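Local coordinates for DyP (Bjerkandera adusta, PDB 3VXJ), which probably oxidises dyes and phenolic compounds with hydrogen peroxide at a heme b, and here holds the substrate-like phenol 2,6-dimethoxyphenol, at residues T184-Q189 against D284-N289; H222-V227 against A349-L354; A232-N237 against E251-L256. One frame throughout, in Å; residues are numbered along the deposited sequence.

Contact 1: residues T184-Q189 against D284-N289; sequences TVFPGQ and DPQRNN. With 3DM (2,6-dimethoxyphenol), chain D.
The F186 ring has P285 over one face and the Q286 amide at its edge. P285 CB lies 3.9 Å from the centroid of the F186 ring and 19° off the normal, a CH-pi contact displaced toward the rim. At the edge, Q286 NE2 comes within 3.4 Å of F186 CD1, the amide plane turned 71° from the ring. Q286 starts out pointing away from the other loop, and the bend at its second torsion (chi2 -73°) brings the amide back to F186. The same bend sets Q286 OE1 beside P187 CD, while the backbone Q286 O touches CG of that proline.

Residues F186 to Q189 make a type II beta turn, with P187 and G188 at its middle. G188 has a positive phi, and its CA gives a C-H...O contact of 3.3 Å to N289 O; a side chain there would run straight into that oxygen. Q189 OE1 closes the turn by accepting from F186 N at 2.9 Å, and Q189 NE2 fastens it to Q175 O. The facing segment has its own bracing, an Asx turn in which D284 OD1 accepts from Q286 N, while D284 OD2 takes a salt bridge of 2.7 Å from R287 NE.

No direct hydrogen bond joins the two loops. Water 1 does it instead, donating to P187 O at 2.7 Å and to P285 O, and accepting from N289 N. The N289 amide turns elsewhere, OD1 accepting from R315 NH2 and ND2 donating to S174 OG, and both of those residues bind heme b. G188 O is 3.1 Å from methoxy oxygen O3 of the bound dimethoxyphenol; the ligand is also hydrogen-bonded to N313 ND2.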
loop_
_atom_site.group_PDB
_atom_site.type_symbol
_atom_site.label_atom_id
_atom_site.label_comp_id
_atom_site.label_asym_id
_atom_site.label_seq_id
_atom_site.Cartn_x
_atom_site.Cartn_y
_atom_site.Cartn_z
ATOM N N THR A 184 0.533 -8.432 19.364
ATOM C CA THR A 184 1.661 -7.650 19.873
ATOM C C THR A 184 1.630 -6.236 19.299
ATOM O O THR A 184 1.469 -6.050 18.089
ATOM C CB THR A 184 3.037 -8.321 19.601
ATOM O OG1 THR A 184 3.346 -8.268 18.203
ATOM C CG2 THR A 184 3.043 -9.773 20.079
ATOM N N VAL A 185 1.761 -5.249 20.183
ATOM C CA VAL A 185 1.812 -3.840 19.795
ATOM C C VAL A 185 3.212 -3.303 20.072
ATOM O O VAL A 185 3.719 -3.400 21.192
ATOM C CB VAL A 185 0.749 -2.987 20.545
ATOM C CG1 VAL A 185 0.891 -1.504 20.200
ATOM C CG2 VAL A 185 -0.660 -3.478 20.223
ATOM N N PHE A 186 3.831 -2.743 19.041
ATOM C CA PHE A 186 5.193 -2.240 19.142
ATOM C C PHE A 186 5.214 -0.792 19.608
ATOM O O PHE A 186 4.264 -0.047 19.361
ATOM C CB PHE A 186 5.903 -2.369 17.791
ATOM C CG PHE A 186 6.005 -3.784 17.290
ATOM C CD1 PHE A 186 6.828 -4.708 17.928
ATOM C CD2 PHE A 186 5.297 -4.187 16.164
ATOM C CE1 PHE A 186 6.928 -6.027 17.466
ATOM C CE2 PHE A 186 5.395 -5.501 15.694
ATOM C CZ PHE A 186 6.215 -6.417 16.340
ATOM N N PRO A 187 6.301 -0.380 20.286
ATOM C CA PRO A 187 6.487 1.022 20.650
ATOM C C PRO A 187 6.388 1.953 19.434
ATOM O O PRO A 187 7.079 1.760 18.428
ATOM C CB PRO A 187 7.900 1.032 21.246
ATOM C CG PRO A 187 8.046 -0.335 21.834
ATOM C CD PRO A 187 7.383 -1.227 20.826
ATOM N N GLY A 188 5.501 2.938 19.525
ATOM C CA GLY A 188 5.292 3.894 18.442
ATOM C C GLY A 188 4.164 3.517 17.496
ATOM O O GLY A 188 3.741 4.332 16.677
ATOM N N GLN A 189 3.674 2.290 17.606
ATOM C CA GLN A 189 2.590 1.824 16.763
ATOM C C GLN A 189 1.273 2.482 17.191
ATOM O O GLN A 189 0.976 2.564 18.390
ATOM C CB GLN A 189 2.510 0.299 16.850
ATOM C CG GLN A 189 1.544 -0.307 15.888
ATOM C CD GLN A 189 1.662 -1.811 15.754
ATOM O OE1 GLN A 189 2.126 -2.512 16.657
ATOM N NE2 GLN A 189 1.206 -2.321 14.624
ATOM N N ASP A 284 14.797 -3.820 13.880
ATOM C CA ASP A 284 14.304 -3.938 15.257
ATOM C C ASP A 284 12.871 -3.428 15.365
ATOM O O ASP A 284 12.670 -2.230 15.542
ATOM C CB ASP A 284 15.204 -3.161 16.223
ATOM C CG ASP A 284 14.797 -3.338 17.686
ATOM O OD1 ASP A 284 13.768 -3.990 17.958
ATOM O OD2 ASP A 284 15.500 -2.798 18.561
ATOM N N PRO A 285 11.868 -4.326 15.289
ATOM C CA PRO A 285 10.487 -3.815 15.306
ATOM C C PRO A 285 10.089 -3.166 16.631
ATOM O O PRO A 285 9.094 -2.440 16.684
ATOM C CB PRO A 285 9.643 -5.067 15.062
ATOM C CG PRO A 285 10.494 -6.203 15.537
ATOM C CD PRO A 285 11.916 -5.801 15.239
ATOM N N GLN A 286 10.874 -3.399 17.680
ATOM C CA GLN A 286 10.621 -2.787 18.983
ATOM C C GLN A 286 11.084 -1.332 19.086
ATOM O O GLN A 286 10.733 -0.633 20.041
ATOM C CB GLN A 286 11.266 -3.618 20.096
ATOM C CG GLN A 286 10.706 -5.033 20.206
ATOM C CD GLN A 286 9.307 -5.071 20.789
ATOM O OE1 GLN A 286 8.903 -4.175 21.538
ATOM N NE2 GLN A 286 8.562 -6.123 20.463
ATOM N N ARG A 287 11.867 -0.875 18.111
ATOM C CA ARG A 287 12.364 0.499 18.113
ATOM C C ARG A 287 12.204 1.232 16.787
ATOM O O ARG A 287 12.164 2.461 16.773
ATOM C CB ARG A 287 13.838 0.542 18.513
ATOM C CG ARG A 287 14.160 0.255 19.963
ATOM C CD ARG A 287 15.662 0.438 20.191
ATOM N NE ARG A 287 16.466 -0.372 19.270
ATOM C CZ ARG A 287 17.572 0.039 18.650
ATOM N NH1 ARG A 287 18.043 1.273 18.824
ATOM N NH2 ARG A 287 18.207 -0.788 17.836
ATOM N N ASN A 288 12.120 0.506 15.673
ATOM C CA ASN A 288 12.106 1.162 14.353
ATOM C C ASN A 288 10.850 1.982 14.055
ATOM O O ASN A 288 10.786 2.694 13.039
ATOM C CB ASN A 288 12.435 0.197 13.203
ATOM C CG ASN A 288 11.363 -0.854 12.970
ATOM O OD1 ASN A 288 10.249 -0.785 13.506
ATOM N ND2 ASN A 288 11.703 -1.851 12.152
ATOM N N ASN A 289 9.858 1.902 14.938
ATOM C CA ASN A 289 8.666 2.736 14.794
ATOM C C ASN A 289 8.457 3.695 15.964
ATOM O O ASN A 289 7.446 4.395 16.029
ATOM C CB ASN A 289 7.419 1.875 14.581
ATOM C CG ASN A 289 6.528 2.429 13.489
ATOM O OD1 ASN A 289 6.960 3.260 12.684
ATOM N ND2 ASN A 289 5.292 1.962 13.442
HETATM O O1 3DM D . 1.038 7.235 14.206
HETATM C C1 3DM D . 1.043 8.303 15.078
HETATM C C2 3DM D . 0.114 9.343 14.960
HETATM O O2 3DM D . -0.812 9.291 13.949
HETATM C C7 3DM D . -1.494 10.506 13.604
HETATM C C3 3DM D . 0.158 10.400 15.880
HETATM C C4 3DM D . 1.132 10.430 16.882
HETATM C C5 3DM D . 2.051 9.392 17.001
HETATM C C6 3DM D . 2.006 8.334 16.093
HETATM O O3 3DM D . 2.885 7.288 16.154
HETATM C C8 3DM D . 4.066 7.459 16.981
HETATM O O HOH W 1 9.132 0.387 17.270
#

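Contact 2: residues H222-V227 against A349-L354. With HEM (protoporphyrin IX containing Fe), chain B.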
loop_
_atom_site.group_PDB
_atom_site.type_symbol
_atom_site.label_atom_id
_atom_site.label_comp_id
_atom_site.label_asym_id
_atom_site.label_seq_id
_atom_site.Cartn_x
_atom_site.Cartn_y
_atom_site.Cartn_z
ATOM N N HIS A 222 -1.517 -0.141 -9.420
ATOM C CA HIS A 222 -0.414 -0.760 -10.127
ATOM C C HIS A 222 0.604 0.327 -10.450
ATOM O O HIS A 222 0.345 1.183 -11.300
ATOM C CB HIS A 222 -0.926 -1.429 -11.404
ATOM C CG HIS A 222 0.156 -1.897 -12.322
ATOM N ND1 HIS A 222 -0.075 -2.204 -13.646
ATOM C CD2 HIS A 222 1.479 -2.104 -12.112
ATOM C CE1 HIS A 222 1.061 -2.570 -14.212
ATOM N NE2 HIS A 222 2.022 -2.504 -13.308
ATOM N N PHE A 223 1.737 0.327 -9.747
ATOM C CA PHE A 223 2.774 1.341 -9.980
ATOM C C PHE A 223 3.938 0.722 -10.723
ATOM O O PHE A 223 4.440 -0.327 -10.320
ATOM C CB PHE A 223 3.347 1.878 -8.665
ATOM C CG PHE A 223 2.377 2.652 -7.829
ATOM C CD1 PHE A 223 1.737 3.784 -8.335
ATOM C CD2 PHE A 223 2.161 2.281 -6.506
ATOM C CE1 PHE A 223 0.860 4.513 -7.531
ATOM C CE2 PHE A 223 1.292 3.000 -5.691
ATOM C CZ PHE A 223 0.643 4.130 -6.202
ATOM N N GLN A 224 4.380 1.370 -11.795
ATOM C CA GLN A 224 5.657 1.033 -12.406
ATOM C C GLN A 224 6.721 1.947 -11.808
ATOM O O GLN A 224 6.510 3.154 -11.713
ATOM C CB GLN A 224 5.577 1.205 -13.923
ATOM C CG GLN A 224 6.845 0.812 -14.647
ATOM C CD GLN A 224 6.659 0.655 -16.137
ATOM O OE1 GLN A 224 5.534 0.641 -16.647
ATOM N NE2 GLN A 224 7.769 0.516 -16.847
ATOM N N GLN A 225 7.866 1.385 -11.435
ATOM C CA GLN A 225 8.959 2.171 -10.856
ATOM C C GLN A 225 10.141 2.323 -11.808
ATOM O O GLN A 225 10.496 1.387 -12.549
ATOM C CB GLN A 225 9.419 1.560 -9.526
ATOM C CG GLN A 225 8.397 1.757 -8.386
ATOM C CD GLN A 225 8.710 0.956 -7.141
ATOM O OE1 GLN A 225 8.085 -0.064 -6.885
ATOM N NE2 GLN A 225 9.667 1.424 -6.353
ATOM N N LYS A 226 10.731 3.515 -11.774
ATOM C CA LYS A 226 11.886 3.863 -12.590
ATOM C C LYS A 226 13.140 3.872 -11.721
ATOM O O LYS A 226 13.546 4.913 -11.186
ATOM C CB LYS A 226 11.658 5.225 -13.240
ATOM C CG LYS A 226 10.356 5.337 -14.036
ATOM C CD LYS A 226 10.312 4.443 -15.255
ATOM C CE LYS A 226 9.174 4.840 -16.180
ATOM N NZ LYS A 226 9.126 3.984 -17.395
ATOM N N VAL A 227 13.720 2.687 -11.554
ATOM C CA VAL A 227 14.789 2.493 -10.566
ATOM C C VAL A 227 16.138 3.079 -11.015
ATOM O O VAL A 227 16.769 3.812 -10.244
ATOM C CB VAL A 227 14.904 1.008 -10.135
ATOM C CG1 VAL A 227 16.008 0.834 -9.104
ATOM C CG2 VAL A 227 13.568 0.518 -9.581
ATOM N N ALA A 349 14.852 -0.405 -18.473
ATOM C CA ALA A 349 14.725 -1.303 -19.624
ATOM C C ALA A 349 13.763 -2.465 -19.370
ATOM O O ALA A 349 13.494 -3.260 -20.272
ATOM C CB ALA A 349 16.090 -1.829 -20.030
ATOM N N GLN A 350 13.265 -2.582 -18.143
ATOM C CA GLN A 350 12.349 -3.660 -17.796
ATOM C C GLN A 350 11.221 -3.134 -16.926
ATOM O O GLN A 350 11.401 -2.169 -16.191
ATOM C CB GLN A 350 13.081 -4.792 -17.069
ATOM C CG GLN A 350 14.336 -5.278 -17.791
ATOM C CD GLN A 350 14.948 -6.511 -17.167
ATOM O OE1 GLN A 350 15.943 -6.427 -16.442
ATOM N NE2 GLN A 350 14.361 -7.668 -17.446
ATOM N N ASP A 351 10.062 -3.773 -17.034
ATOM C CA ASP A 351 8.885 -3.444 -16.252
ATOM C C ASP A 351 9.014 -4.037 -14.852
ATOM O O ASP A 351 9.062 -5.248 -14.677
ATOM C CB ASP A 351 7.634 -3.982 -16.969
ATOM C CG ASP A 351 6.337 -3.616 -16.265
ATOM O OD1 ASP A 351 6.334 -2.669 -15.460
ATOM O OD2 ASP A 351 5.312 -4.288 -16.528
ATOM N N ARG A 352 9.091 -3.155 -13.864
ATOM C CA ARG A 352 9.122 -3.535 -12.459
ATOM C C ARG A 352 8.400 -2.459 -11.657
ATOM O O ARG A 352 8.246 -1.322 -12.114
ATOM C CB ARG A 352 10.560 -3.700 -11.949
ATOM C CG ARG A 352 11.399 -2.423 -12.015
ATOM C CD ARG A 352 12.820 -2.657 -11.517
ATOM N NE ARG A 352 13.557 -3.622 -12.336
ATOM C CZ ARG A 352 14.236 -3.327 -13.447
ATOM N NH1 ARG A 352 14.273 -2.089 -13.926
ATOM N NH2 ARG A 352 14.876 -4.284 -14.099
ATOM N N GLY A 353 7.968 -2.792 -10.448
ATOM C CA GLY A 353 7.280 -1.801 -9.638
ATOM C C GLY A 353 6.653 -2.375 -8.392
ATOM O O GLY A 353 7.216 -3.275 -7.760
ATOM N N LEU A 354 5.483 -1.856 -8.044
ATOM C CA LEU A 354 4.803 -2.204 -6.812
ATOM C C LEU A 354 3.341 -2.438 -7.107
ATOM O O LEU A 354 2.685 -1.620 -7.750
ATOM C CB LEU A 354 4.952 -1.090 -5.758
ATOM C CG LEU A 354 4.513 -1.415 -4.316
ATOM C CD1 LEU A 354 5.420 -2.480 -3.680
ATOM C CD2 LEU A 354 4.488 -0.145 -3.445
HETATM C CHA HEM B . 5.538 3.607 4.208
HETATM C CHB HEM B . 7.429 2.735 -0.155
HETATM C CHC HEM B . 3.359 4.262 -2.274
HETATM C CHD HEM B . 1.430 5.110 2.077
HETATM C C1A HEM B . 6.415 3.272 3.213
HETATM C C2A HEM B . 7.780 2.838 3.410
HETATM C C3A HEM B . 8.304 2.607 2.193
HETATM C C4A HEM B . 7.278 2.858 1.208
HETATM C CMA HEM B . 9.730 2.125 1.864
HETATM C CAA HEM B . 8.486 2.748 4.781
HETATM C CBA HEM B . 8.329 1.412 5.511
HETATM C CGA HEM B . 6.952 1.183 6.087
HETATM O O1A HEM B . 6.560 1.844 7.073
HETATM O O2A HEM B . 6.238 0.286 5.560
HETATM C C1B HEM B . 6.490 3.057 -1.115
HETATM C C2B HEM B . 6.665 2.930 -2.545
HETATM C C3B HEM B . 5.531 3.351 -3.136
HETATM C C4B HEM B . 4.613 3.738 -2.085
HETATM C CMB HEM B . 7.960 2.418 -3.215
HETATM C CAB HEM B . 5.190 3.401 -4.640
HETATM C CBB HEM B . 5.798 2.617 -5.533
HETATM C C1C HEM B . 2.504 4.667 -1.280
HETATM C C2C HEM B . 1.204 5.278 -1.477
HETATM C C3C HEM B . 0.674 5.528 -0.270
HETATM C C4C HEM B . 1.627 5.073 0.719
HETATM C CMC HEM B . 0.579 5.555 -2.858
HETATM C CAC HEM B . -0.698 6.160 0.084
HETATM C CBC HEM B . -1.224 7.157 -0.642
HETATM C C1D HEM B . 2.333 4.720 3.032
HETATM C C2D HEM B . 2.036 4.681 4.443
HETATM C C3D HEM B . 3.304 4.231 5.098
HETATM C C4D HEM B . 4.249 4.030 4.029
HETATM C CMD HEM B . 0.733 5.033 5.179
HETATM C CAD HEM B . 3.490 4.062 6.614
HETATM C CBD HEM B . 3.776 5.444 7.195
HETATM C CGD HEM B . 3.930 5.395 8.691
HETATM O O1D HEM B . 4.959 5.924 9.191
HETATM O O2D HEM B . 3.043 4.845 9.382
HETATM N NA HEM B . 6.156 3.294 1.866
HETATM N NB HEM B . 5.232 3.588 -0.860
HETATM N NC HEM B . 2.740 4.595 0.073
HETATM N ND HEM B . 3.643 4.298 2.812
HETATM FE FE HEM B . 4.468 4.010 0.963
HETATM O O HOH W 2 9.737 -0.366 -14.853
HETATM O O HOH W 3 12.891 0.491 -13.361
HETATM O O HOH W 4 8.752 -2.285 -5.573
HETATM O O HOH W 5 3.825 2.127 1.072
#
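F223 and L354 exchange two backbone hydrogen bonds, F223 N to L354 O and L354 N to F223 O, both 2.9 Å. They form an antiparallel hydrogen-bonded pair between strands 216-225 and 353-360, the middle strands of a four-stranded sheet beside the heme. A third bond, Q225 N to R352 O, extends the pairing. Packing is tight here: G353 CA sits 3.3 Å from F223 O, where a side chain would clash.

On the solvent side the fit is looser. D351 OD1 merely rests against Q224 CD at 3.4 Å, its hydrogen bond going to Y334 OH, and water 2 accepts from Q224 NE2 and R352 N.

Q225 CG lies beside the backbone N (chi1 -72°) and the extended chain carries the amide alongside G353 to the heme. OE1 accepts a hydrogen bond from water 4, which also donates to G353 O, while NE2 donates to E165 OE2. A leucine here would probably leave water 4 and E165 without these mates. F223 CZ reaches heme CMC at 3.6 Å and L354 CD2 heme C3B at 3.7 Å, while Q225 NE2 lies against methyl CMB, consistent with these segments gripping the heme mainly through apolar contact.

Contact 3: residues A232-N237 against E251-L256; sequences AYTLAN and EGAEFL
A253 and T234 meet where two helices pack across each other, 227-236 and 249-261, their short axes passing 8.0 Å apart with directions at 120°. The contact turns on L256, A253 and T234, and belongs to the outer part of the C-terminal half, away from the annotated sites.

A253 brings only a methyl to the crossing, consistent with the close approach. Its CB presses against the backbone carbonyl of T234, 3.3 Å from T234 O, and CD2 of L235 closes in on the same methyl from the side at 3.7 Å. T234 answers in kind, its CB standing 3.5 Å from A253 O. The threonine hydroxyl does not bond across: OG1 lies between its own N and carbonyl carbon (chi1 66°) and hydrogen-bonds to N231 O one turn back.

One turn along its helix from A253, L256 works through a single branch. With CG anti to the backbone N (chi1 -180°), L256 CD2 reaches over to the end of helix 227-236, where it touches N237 O at 3.4 Å and N237 CB, and lies 3.8 Å from T234 CA. The Y233 ring approaches this methyl more distantly.

N237 is the first residue to leave the helix, and its amide folds back over it: N237 ND2 donates to Y233 O at 3.0 Å, and it lies over the rim of one face of the Y233 ring.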
loop_
_atom_site.group_PDB
_atom_site.type_symbol
_atom_site.label_atom_id
_atom_site.label_comp_id
_atom_site.label_asym_id
_atom_site.label_seq_id
_atom_site.Cartn_x
_atom_site.Cartn_y
_atom_site.Cartn_z
ATOM N N ALA A 232 20.149 7.319 -10.431
ATOM C CA ALA A 232 20.908 8.374 -11.101
ATOM C C ALA A 232 20.591 9.750 -10.531
ATOM O O ALA A 232 21.499 10.570 -10.363
ATOM C CB ALA A 232 20.659 8.334 -12.605
ATOM N N TYR A 233 19.316 9.998 -10.221
ATOM C CA TYR A 233 18.911 11.262 -9.618
ATOM C C TYR A 233 19.587 11.480 -8.263
ATOM O O TYR A 233 20.049 12.581 -7.973
ATOM C CB TYR A 233 17.388 11.355 -9.458
ATOM C CG TYR A 233 16.958 12.679 -8.867
ATOM C CD1 TYR A 233 16.815 13.810 -9.669
ATOM C CD2 TYR A 233 16.724 12.810 -7.498
ATOM C CE1 TYR A 233 16.436 15.038 -9.119
ATOM C CE2 TYR A 233 16.350 14.029 -6.946
ATOM C CZ TYR A 233 16.206 15.137 -7.755
ATOM O OH TYR A 233 15.836 16.339 -7.195
ATOM N N THR A 234 19.642 10.440 -7.433
ATOM C CA THR A 234 20.262 10.586 -6.113
ATOM C C THR A 234 21.774 10.781 -6.216
ATOM O O THR A 234 22.357 11.498 -5.412
ATOM C CB THR A 234 19.938 9.426 -5.138
ATOM O OG1 THR A 234 20.532 8.217 -5.611
ATOM C CG2 THR A 234 18.421 9.230 -4.951
ATOM N N LEU A 235 22.405 10.150 -7.203
ATOM C CA LEU A 235 23.826 10.378 -7.446
ATOM C C LEU A 235 24.095 11.800 -7.942
ATOM O O LEU A 235 25.025 12.456 -7.464
ATOM C CB LEU A 235 24.380 9.331 -8.416
ATOM C CG LEU A 235 24.531 7.933 -7.802
ATOM C CD1 LEU A 235 24.631 6.892 -8.898
ATOM C CD2 LEU A 235 25.761 7.885 -6.896
ATOM N N ALA A 236 23.274 12.285 -8.876
ATOM C CA ALA A 236 23.435 13.635 -9.431
ATOM C C ALA A 236 23.189 14.737 -8.403
ATOM O O ALA A 236 23.734 15.840 -8.516
ATOM C CB ALA A 236 22.522 13.824 -10.634
ATOM N N ASN A 237 22.376 14.431 -7.397
ATOM C CA ASN A 237 21.965 15.412 -6.394
ATOM C C ASN A 237 22.431 15.047 -4.989
ATOM O O ASN A 237 21.880 15.513 -3.985
ATOM C CB ASN A 237 20.454 15.615 -6.465
ATOM C CG ASN A 237 20.037 16.266 -7.759
ATOM O OD1 ASN A 237 20.142 17.484 -7.910
ATOM N ND2 ASN A 237 19.593 15.460 -8.712
ATOM N N GLU A 251 27.761 8.017 -0.378
ATOM C CA GLU A 251 27.094 8.264 0.902
ATOM C C GLU A 251 26.012 9.328 0.765
ATOM O O GLU A 251 24.933 9.214 1.356
ATOM C CB GLU A 251 28.105 8.694 1.973
ATOM C CG GLU A 251 28.963 7.557 2.488
ATOM C CD GLU A 251 30.162 8.025 3.290
ATOM O OE1 GLU A 251 30.468 9.240 3.311
ATOM O OE2 GLU A 251 30.811 7.152 3.914
ATOM N N GLY A 252 26.319 10.380 0.011
ATOM C CA GLY A 252 25.395 11.497 -0.156
ATOM C C GLY A 252 24.168 11.112 -0.960
ATOM O O GLY A 252 23.083 11.662 -0.742
ATOM N N ALA A 253 24.342 10.168 -1.887
ATOM C CA ALA A 253 23.240 9.651 -2.698
ATOM C C ALA A 253 22.331 8.759 -1.869
ATOM O O ALA A 253 21.101 8.887 -1.934
ATOM C CB ALA A 253 23.780 8.883 -3.913
ATOM N N GLU A 254 22.935 7.873 -1.074
ATOM C CA GLU A 254 22.180 7.026 -0.151
ATOM C C GLU A 254 21.427 7.899 0.841
ATOM O O GLU A 254 20.250 7.660 1.121
ATOM C CB GLU A 254 23.096 6.063 0.607
ATOM C CG GLU A 254 23.823 5.020 -0.255
ATOM C CD GLU A 254 22.927 4.036 -1.032
ATOM O OE1 GLU A 254 21.677 4.006 -0.884
ATOM O OE2 GLU A 254 23.516 3.267 -1.829
ATOM N N PHE A 255 22.097 8.928 1.358
ATOM C CA PHE A 255 21.464 9.846 2.302
ATOM C C PHE A 255 20.292 10.582 1.658
ATOM O O PHE A 255 19.219 10.671 2.260
ATOM C CB PHE A 255 22.502 10.827 2.850
ATOM C CG PHE A 255 21.994 11.738 3.943
ATOM C CD1 PHE A 255 21.326 11.240 5.067
ATOM C CD2 PHE A 255 22.228 13.104 3.864
ATOM C CE1 PHE A 255 20.889 12.101 6.075
ATOM C CE2 PHE A 255 21.799 13.965 4.875
ATOM C CZ PHE A 255 21.130 13.463 5.981
ATOM N N LEU A 256 20.466 11.069 0.428
ATOM C CA LEU A 256 19.353 11.721 -0.261
ATOM C C LEU A 256 18.141 10.781 -0.397
ATOM O O LEU A 256 17.001 11.205 -0.148
ATOM C CB LEU A 256 19.793 12.285 -1.622
ATOM C CG LEU A 256 18.694 12.997 -2.413
ATOM C CD1 LEU A 256 18.122 14.187 -1.662
ATOM C CD2 LEU A 256 19.249 13.446 -3.744
#

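In the fold
Coming from the N terminus, the chain opens contact 1 at 184-189, in the loop before strand 191-192, then opens contact 2 at the end of strand 216-225. Helix 227-236 follows at once and opens contact 3, which is closed first, by helix 249-261. Contact 1 closes next at 284-289, and contact 2 last, as the chain enters strand 353-360. Contacts 1 and 2 therefore cross, and contact 3 falls within both spans. Between nearest atoms, contacts 2 and 3 come within about 5 Å, whereas contact 1 stays about 15 Å from contact 3 and about 17 Å from contact 2. Contact 1 joins two surface loops, contact 2 two neighbouring strands of one sheet, contact 3 two outer helices.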